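Local coordinates for protein SusD homolog (Bacteroides thetaiotaomicron VPI-5482, PDB 3IV0) that probably binds glycans at the outer membrane as a member of the SusD family, though its own ligand is not established, at residues 31-34 and 35-39; 382-385 and 386-389; 449-452 and 453-457. One frame throughout, in Å; residues are numbered along the deposited sequence.

Contact 1 of 3, residues 31-34 and 35-39; sequences NSFR and NATMS
T37 lies against F33 one helical turn earlier, and its two branches do different work. Methyl CG2 sits over one face of the F33 ring, 4.0 Å from the centroid and displaced toward the rim, a CH-pi contact. Hydroxyl OG1 turns back to the backbone and donates to F33 O at 2.8 Å. A chi1 of 53° places OG1 between the backbone N and the carbonyl carbon, where it can reach this oxygen, whose bond from T37 N is only weak. Here the last turn of the helix widens into a pi-type turn: R34 O accepts from both M38 N (2.9 Å) and S39 N (3.0 Å), which approach from opposite faces of its carbonyl plane.

On the more polar flank, R34 NH2 donates to N31 OD1 at 2.9 Å, nearly straight (174°), on a lone pair of OD1 in its carbonyl plane; OD1 in turn lies in the plane of the guanidinium. The bend at chi3 (58°) swings the guanidinium back toward N31, while the R34 CG methylene packs 3.4 Å from S39 OG. One water ties N31 OD1, R34 NE and N35 OD1 together, and a second accepts from N31 ND2 and N35 ND2, the two amide groups being turned steeply against each other.

Farther out, E276 forms a salt bridge with R34 NH2 and A269 O accepts from NH1, fixing the guanidinium from beyond the helix. The F33 ring meets F137 of helix 117-142 edge-to-face, A36 rests on helix 93-108, and I268 of strand 264-268 touches F33, R34, T37 and M38.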
loop_
_atom_site.group_PDB
_atom_site.type_symbol
_atom_site.label_atom_id
_atom_site.label_comp_id
_atom_site.label_asym_id
_atom_site.label_seq_id
_atom_site.Cartn_x
_atom_site.Cartn_y
_atom_site.Cartn_z
ATOM N N ASN A 31 -15.851 -0.555 1.830
ATOM C CA ASN A 31 -16.171 -1.038 0.488
ATOM C C ASN A 31 -15.714 -0.102 -0.610
ATOM O O ASN A 31 -15.179 -0.546 -1.617
ATOM C CB ASN A 31 -17.682 -1.341 0.403
ATOM C CG ASN A 31 -18.068 -2.011 -0.876
ATOM O OD1 ASN A 31 -17.628 -3.122 -1.133
ATOM N ND2 ASN A 31 -18.855 -1.331 -1.712
ATOM N N SER A 32 -15.952 1.184 -0.430
ATOM C CA SER A 32 -15.508 2.148 -1.414
ATOM C C SER A 32 -13.989 2.176 -1.533
ATOM O O SER A 32 -13.482 2.247 -2.655
ATOM C CB SER A 32 -16.039 3.562 -1.147
ATOM O OG SER A 32 -17.453 3.604 -1.351
ATOM N N PHE A 33 -13.271 2.080 -0.422
ATOM C CA PHE A 33 -11.812 2.051 -0.493
ATOM C C PHE A 33 -11.375 0.801 -1.249
ATOM O O PHE A 33 -10.457 0.865 -2.072
ATOM C CB PHE A 33 -11.233 2.061 0.897
ATOM C CG PHE A 33 -9.740 2.160 0.913
ATOM C CD1 PHE A 33 -9.106 3.394 0.760
ATOM C CD2 PHE A 33 -8.965 1.048 1.049
ATOM C CE1 PHE A 33 -7.715 3.481 0.783
ATOM C CE2 PHE A 33 -7.584 1.141 1.052
ATOM C CZ PHE A 33 -6.979 2.360 0.910
ATOM N N ARG A 34 -12.008 -0.330 -1.005
ATOM C CA ARG A 34 -11.712 -1.554 -1.720
ATOM C C ARG A 34 -11.984 -1.366 -3.209
ATOM O O ARG A 34 -11.216 -1.833 -4.064
ATOM C CB ARG A 34 -12.538 -2.696 -1.169
ATOM C CG ARG A 34 -12.426 -3.973 -1.986
ATOM C CD ARG A 34 -13.024 -5.132 -1.265
ATOM N NE ARG A 34 -14.421 -4.908 -0.924
ATOM C CZ ARG A 34 -15.072 -5.604 -0.002
ATOM N NH1 ARG A 34 -14.480 -6.562 0.675
ATOM N NH2 ARG A 34 -16.362 -5.320 0.227
ATOM N N ASN A 35 -13.112 -0.760 -3.566
ATOM C CA ASN A 35 -13.402 -0.502 -4.971
ATOM C C ASN A 35 -12.350 0.359 -5.641
ATOM O O ASN A 35 -11.987 0.087 -6.799
ATOM C CB ASN A 35 -14.797 0.119 -5.121
ATOM C CG ASN A 35 -15.903 -0.895 -4.978
ATOM O OD1 ASN A 35 -15.707 -2.073 -5.182
ATOM N ND2 ASN A 35 -17.096 -0.397 -4.628
ATOM N N ALA A 36 -11.893 1.396 -4.939
ATOM C CA ALA A 36 -10.915 2.329 -5.502
ATOM C C ALA A 36 -9.562 1.691 -5.732
ATOM O O ALA A 36 -8.812 2.140 -6.617
ATOM C CB ALA A 36 -10.754 3.490 -4.574
ATOM N N THR A 37 -9.205 0.706 -4.933
ATOM C CA THR A 37 -7.847 0.156 -4.934
ATOM C C THR A 37 -7.691 -1.169 -5.645
ATOM O O THR A 37 -6.631 -1.419 -6.234
ATOM C CB THR A 37 -7.359 -0.019 -3.486
ATOM O OG1 THR A 37 -8.321 -0.771 -2.756
ATOM C CG2 THR A 37 -7.105 1.327 -2.806
HETATM N N MSE A 38 -8.738 -2.019 -5.579
HETATM C CA MSE A 38 -8.711 -3.441 -5.972
HETATM C C MSE A 38 -9.857 -3.944 -6.821
HETATM O O MSE A 38 -9.637 -4.867 -7.603
HETATM C CB MSE A 38 -8.621 -4.337 -4.721
HETATM C CG MSE A 38 -7.416 -4.102 -3.787
HETATM SE SE MSE A 38 -5.688 -4.441 -4.603
HETATM C CE MSE A 38 -5.943 -6.327 -4.958
ATOM N N SER A 39 -11.075 -3.489 -6.552
ATOM C CA SER A 39 -12.243 -4.170 -7.093
ATOM C C SER A 39 -12.853 -3.509 -8.303
ATOM O O SER A 39 -13.473 -4.215 -9.096
ATOM C CB SER A 39 -13.275 -4.432 -5.993
ATOM O OG SER A 39 -12.786 -5.373 -5.062
HETATM O O HOH W 1 -16.022 -3.863 -3.120
HETATM O O HOH W 2 -19.438 -2.354 -4.348
HETATM O O HOH W 3 -17.976 2.345 -3.832
#

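Contact 2 of 3, residues 382-385 and 386-389; sequences GTND and TKAC
N384 is the N-cap of helix 385-398, and its side-chain oxygen grips the first turn through two donors. OD1 accepts from K387 N at 3.1 Å, the capping bond proper, and from T386 OG1 at 3.0 Å. The two arrive quite differently: the hydroxyl stands nearly in line with the CG-OD1 bond (174°), whereas the backbone NH comes from above the amide plane, 59° out of it, and so does not use a lone pair. With CG anti to its backbone N (chi1 -166°), the N384 amide folds over the start of the helix, and its ND2 comes to lie 3.4 Å from K387 CB, amide against methylene.

The packed side is that of A388 and C389, both buried. Here the regular helical bonds begin, from A388 N to N384 O at 3.1 Å and from C389 N to D385 O at 2.9 Å, and L411 of helix 408-422 touches D385, A388 and C389. L378 of helix 367-381 touches A388 and K387, so the cap stands where three consecutive helices meet. D385 adds a tie to the next helix, its OD2 accepting from G408 N.

The solvent side is that of T386, which is exposed although its hydroxyl is committed to the cap. K387, only partly exposed, shares its two ends between these surroundings: its backbone N is held by the cap, while the chain runs outward from its CB, and its NZ forms a salt bridge with E390 OE2 farther along the helix.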
loop_
_atom_site.group_PDB
_atom_site.type_symbol
_atom_site.label_atom_id
_atom_site.label_comp_id
_atom_site.label_asym_id
_atom_site.label_seq_id
_atom_site.Cartn_x
_atom_site.Cartn_y
_atom_site.Cartn_z
ATOM N N GLY A 382 20.567 8.658 12.706
ATOM C CA GLY A 382 21.966 8.335 13.020
ATOM C C GLY A 382 22.197 8.244 14.512
ATOM O O GLY A 382 23.358 8.203 14.964
ATOM N N THR A 383 21.120 8.184 15.274
ATOM C CA THR A 383 21.170 8.243 16.717
ATOM C C THR A 383 21.288 6.868 17.373
ATOM O O THR A 383 21.618 6.780 18.540
ATOM C CB THR A 383 19.913 8.940 17.259
ATOM O OG1 THR A 383 18.757 8.330 16.690
ATOM C CG2 THR A 383 19.906 10.409 16.897
ATOM N N ASN A 384 21.007 5.788 16.643
ATOM C CA ASN A 384 21.028 4.474 17.258
ATOM C C ASN A 384 21.065 3.395 16.192
ATOM O O ASN A 384 20.084 2.669 15.973
ATOM C CB ASN A 384 19.783 4.308 18.138
ATOM C CG ASN A 384 19.858 3.135 19.080
ATOM O OD1 ASN A 384 20.725 2.277 18.963
ATOM N ND2 ASN A 384 18.883 3.063 20.001
ATOM N N ASP A 385 22.222 3.268 15.556
ATOM C CA ASP A 385 22.384 2.344 14.427
ATOM C C ASP A 385 22.312 0.932 14.914
ATOM O O ASP A 385 21.863 0.034 14.196
ATOM C CB ASP A 385 23.707 2.556 13.660
ATOM C CG ASP A 385 23.660 3.722 12.657
ATOM O OD1 ASP A 385 22.582 4.309 12.406
ATOM O OD2 ASP A 385 24.716 4.097 12.097
ATOM N N THR A 386 22.709 0.691 16.160
ATOM C CA THR A 386 22.611 -0.646 16.699
ATOM C C THR A 386 21.138 -1.118 16.771
ATOM O O THR A 386 20.810 -2.269 16.415
ATOM C CB THR A 386 23.357 -0.781 18.047
ATOM O OG1 THR A 386 22.817 0.137 18.977
ATOM C CG2 THR A 386 24.842 -0.494 17.851
ATOM N N LYS A 387 20.247 -0.232 17.212
ATOM C CA LYS A 387 18.836 -0.591 17.273
ATOM C C LYS A 387 18.260 -0.721 15.871
ATOM O O LYS A 387 17.454 -1.612 15.609
ATOM C CB LYS A 387 18.023 0.438 18.072
ATOM C CG LYS A 387 16.548 0.113 18.178
ATOM C CD LYS A 387 16.300 -1.030 19.118
ATOM C CE LYS A 387 14.880 -1.034 19.675
ATOM N NZ LYS A 387 14.714 -2.158 20.650
ATOM N N ALA A 388 18.680 0.147 14.977
ATOM C CA ALA A 388 18.263 0.001 13.586
ATOM C C ALA A 388 18.626 -1.375 13.016
ATOM O O ALA A 388 17.816 -2.021 12.368
ATOM C CB ALA A 388 18.830 1.115 12.730
ATOM N N CYS A 389 19.849 -1.846 13.272
ATOM C CA CYS A 389 20.252 -3.184 12.893
ATOM C C CYS A 389 19.443 -4.262 13.548
ATOM O O CYS A 389 19.084 -5.249 12.920
ATOM C CB CYS A 389 21.749 -3.412 13.171
ATOM S SG CYS A 389 22.883 -2.558 12.123
#

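Contact 3 of 3, residues 449-452 and 453-457; sequences MTRT and NFNVG
With chi1 at 73°, T450 turns its hydroxyl toward the first turn of helix 451-455, while N453 (chi1 -73°) folds its amide back beside its backbone N and against that hydroxyl. T450 is thus the N-cap: OG1 accepts from N453 N at 3.0 Å, and the N453 amide carbon CG packs 3.2 Å from the same oxygen. A water completes the link, accepting from both T450 N and N453 ND2, the latter at 2.8 Å. With an alanine in place of N453, the water held at T450 N would probably lose its second donor, and the T450 hydroxyl the amide packed beside it.

M449, just before the cap, bends at chi3 and carries SE to 4.0 Å from F454 CB. The selenium lies near the ring plane at the edge, 5.5 Å from the centroid, a Met-aromatic contact made with selenomethionine. F454 turns its ring inward, where Y440 meets it edge-to-face and V434 of helix 429-436 packs against it; F219 of helix 202-219 also touches it.

On the outer side, R451 stretches away fully extended, and a water takes the NE hydrogen while donating to N455 OD1 at 2.6 Å. G457, with positive phi, is the C-prime residue of a Schellman motif, its N bonded to F454 O and the following A458 N to N453 O. A helix this short is therefore closed at both ends by specific bonds, and each of the two asparagine amides is tied by its own water, N453 to T450 N and N455 to R451 NE, while the selenium and phenyl ring face the protein.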
loop_
_atom_site.group_PDB
_atom_site.type_symbol
_atom_site.label_atom_id
_atom_site.label_comp_id
_atom_site.label_asym_id
_atom_site.label_seq_id
_atom_site.Cartn_x
_atom_site.Cartn_y
_atom_site.Cartn_z
HETATM N N MSE A 449 13.231 7.819 -13.418
HETATM C CA MSE A 449 12.921 9.048 -14.135
HETATM C C MSE A 449 14.053 10.034 -13.861
HETATM O O MSE A 449 14.913 9.792 -12.995
HETATM C CB MSE A 449 11.563 9.631 -13.693
HETATM C CG MSE A 449 11.508 10.137 -12.258
HETATM SE SE MSE A 449 9.746 10.678 -11.657
HETATM C CE MSE A 449 8.895 8.942 -11.542
ATOM N N THR A 450 14.052 11.192 -14.504
ATOM C CA THR A 450 15.050 12.197 -14.185
ATOM C C THR A 450 14.647 13.017 -12.965
ATOM O O THR A 450 13.449 13.157 -12.637
ATOM C CB THR A 450 15.327 13.163 -15.350
ATOM O OG1 THR A 450 14.224 14.040 -15.498
ATOM C CG2 THR A 450 15.570 12.398 -16.662
ATOM N N ARG A 451 15.619 13.611 -12.290
ATOM C CA ARG A 451 15.320 14.398 -11.115
ATOM C C ARG A 451 14.518 15.638 -11.509
ATOM O O ARG A 451 13.602 16.065 -10.779
ATOM C CB ARG A 451 16.585 14.749 -10.326
ATOM C CG ARG A 451 16.271 15.492 -9.077
ATOM C CD ARG A 451 17.510 15.695 -8.245
ATOM N NE ARG A 451 17.187 16.333 -6.989
ATOM C CZ ARG A 451 18.092 16.790 -6.130
ATOM N NH1 ARG A 451 19.382 16.665 -6.395
ATOM N NH2 ARG A 451 17.697 17.357 -5.009
ATOM N N THR A 452 14.862 16.261 -12.634
ATOM C CA THR A 452 14.119 17.443 -13.083
ATOM C C THR A 452 12.651 17.067 -13.317
ATOM O O THR A 452 11.757 17.790 -12.896
ATOM C CB THR A 452 14.694 18.045 -14.364
ATOM O OG1 THR A 452 16.091 18.347 -14.166
ATOM C CG2 THR A 452 13.955 19.315 -14.695
ATOM N N ASN A 453 12.419 15.943 -13.964
ATOM C CA ASN A 453 11.041 15.505 -14.228
ATOM C C ASN A 453 10.325 15.213 -12.928
ATOM O O ASN A 453 9.196 15.675 -12.737
ATOM C CB ASN A 453 11.025 14.326 -15.173
ATOM C CG ASN A 453 11.353 14.719 -16.617
ATOM O OD1 ASN A 453 11.315 15.895 -16.978
ATOM N ND2 ASN A 453 11.584 13.735 -17.430
ATOM N N PHE A 454 11.003 14.556 -12.008
ATOM C CA PHE A 454 10.439 14.411 -10.658
ATOM C C PHE A 454 10.037 15.742 -10.083
ATOM O O PHE A 454 8.924 15.896 -9.517
ATOM C CB PHE A 454 11.471 13.750 -9.770
ATOM C CG PHE A 454 11.037 13.556 -8.347
ATOM C CD1 PHE A 454 11.255 14.551 -7.406
ATOM C CD2 PHE A 454 10.486 12.370 -7.934
ATOM C CE1 PHE A 454 10.918 14.358 -6.080
ATOM C CE2 PHE A 454 10.152 12.182 -6.604
ATOM C CZ PHE A 454 10.348 13.165 -5.688
ATOM N N ASN A 455 10.928 16.721 -10.172
ATOM C CA ASN A 455 10.700 18.022 -9.561
ATOM C C ASN A 455 9.499 18.760 -10.133
ATOM O O ASN A 455 8.929 19.610 -9.457
ATOM C CB ASN A 455 11.961 18.899 -9.712
ATOM C CG ASN A 455 13.120 18.437 -8.860
ATOM O OD1 ASN A 455 12.935 17.746 -7.859
ATOM N ND2 ASN A 455 14.329 18.887 -9.215
ATOM N N VAL A 456 9.128 18.470 -11.368
ATOM C CA VAL A 456 7.965 19.082 -11.994
ATOM C C VAL A 456 6.758 18.117 -11.994
ATOM O O VAL A 456 5.785 18.353 -12.712
ATOM C CB VAL A 456 8.258 19.642 -13.424
ATOM C CG1 VAL A 456 9.292 20.770 -13.347
ATOM C CG2 VAL A 456 8.721 18.598 -14.400
ATOM N N GLY A 457 6.783 17.088 -11.169
ATOM C CA GLY A 457 5.580 16.299 -10.949
ATOM C C GLY A 457 5.444 15.058 -11.792
ATOM O O GLY A 457 4.349 14.457 -11.853
HETATM O O HOH W 4 12.089 11.083 -16.766
HETATM O O HOH W 5 14.493 16.682 -6.021
#

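In the fold
Along the chain the contacts come in series, each within one short continuous stretch: contact 1 in the last turns of helix 19-39, contact 2 at the start of helix 385-398, contact 3 spanning helix 451-455. Contacts 1 and 2 lie on opposite sides of the chain's centre, with their own centres about 38 Å apart; contact 3 is about 30 Å from the first and 32 Å from the second, centre to centre, and none touches another. Contacts 2 and 3 both fall in the C-terminal SusD-family region, whereas contact 1 lies in the starch-binding, outer-membrane-associating region. Each is held by bonds within its own stretch, and the three belong to separate parts of a largely helical single-chain protein.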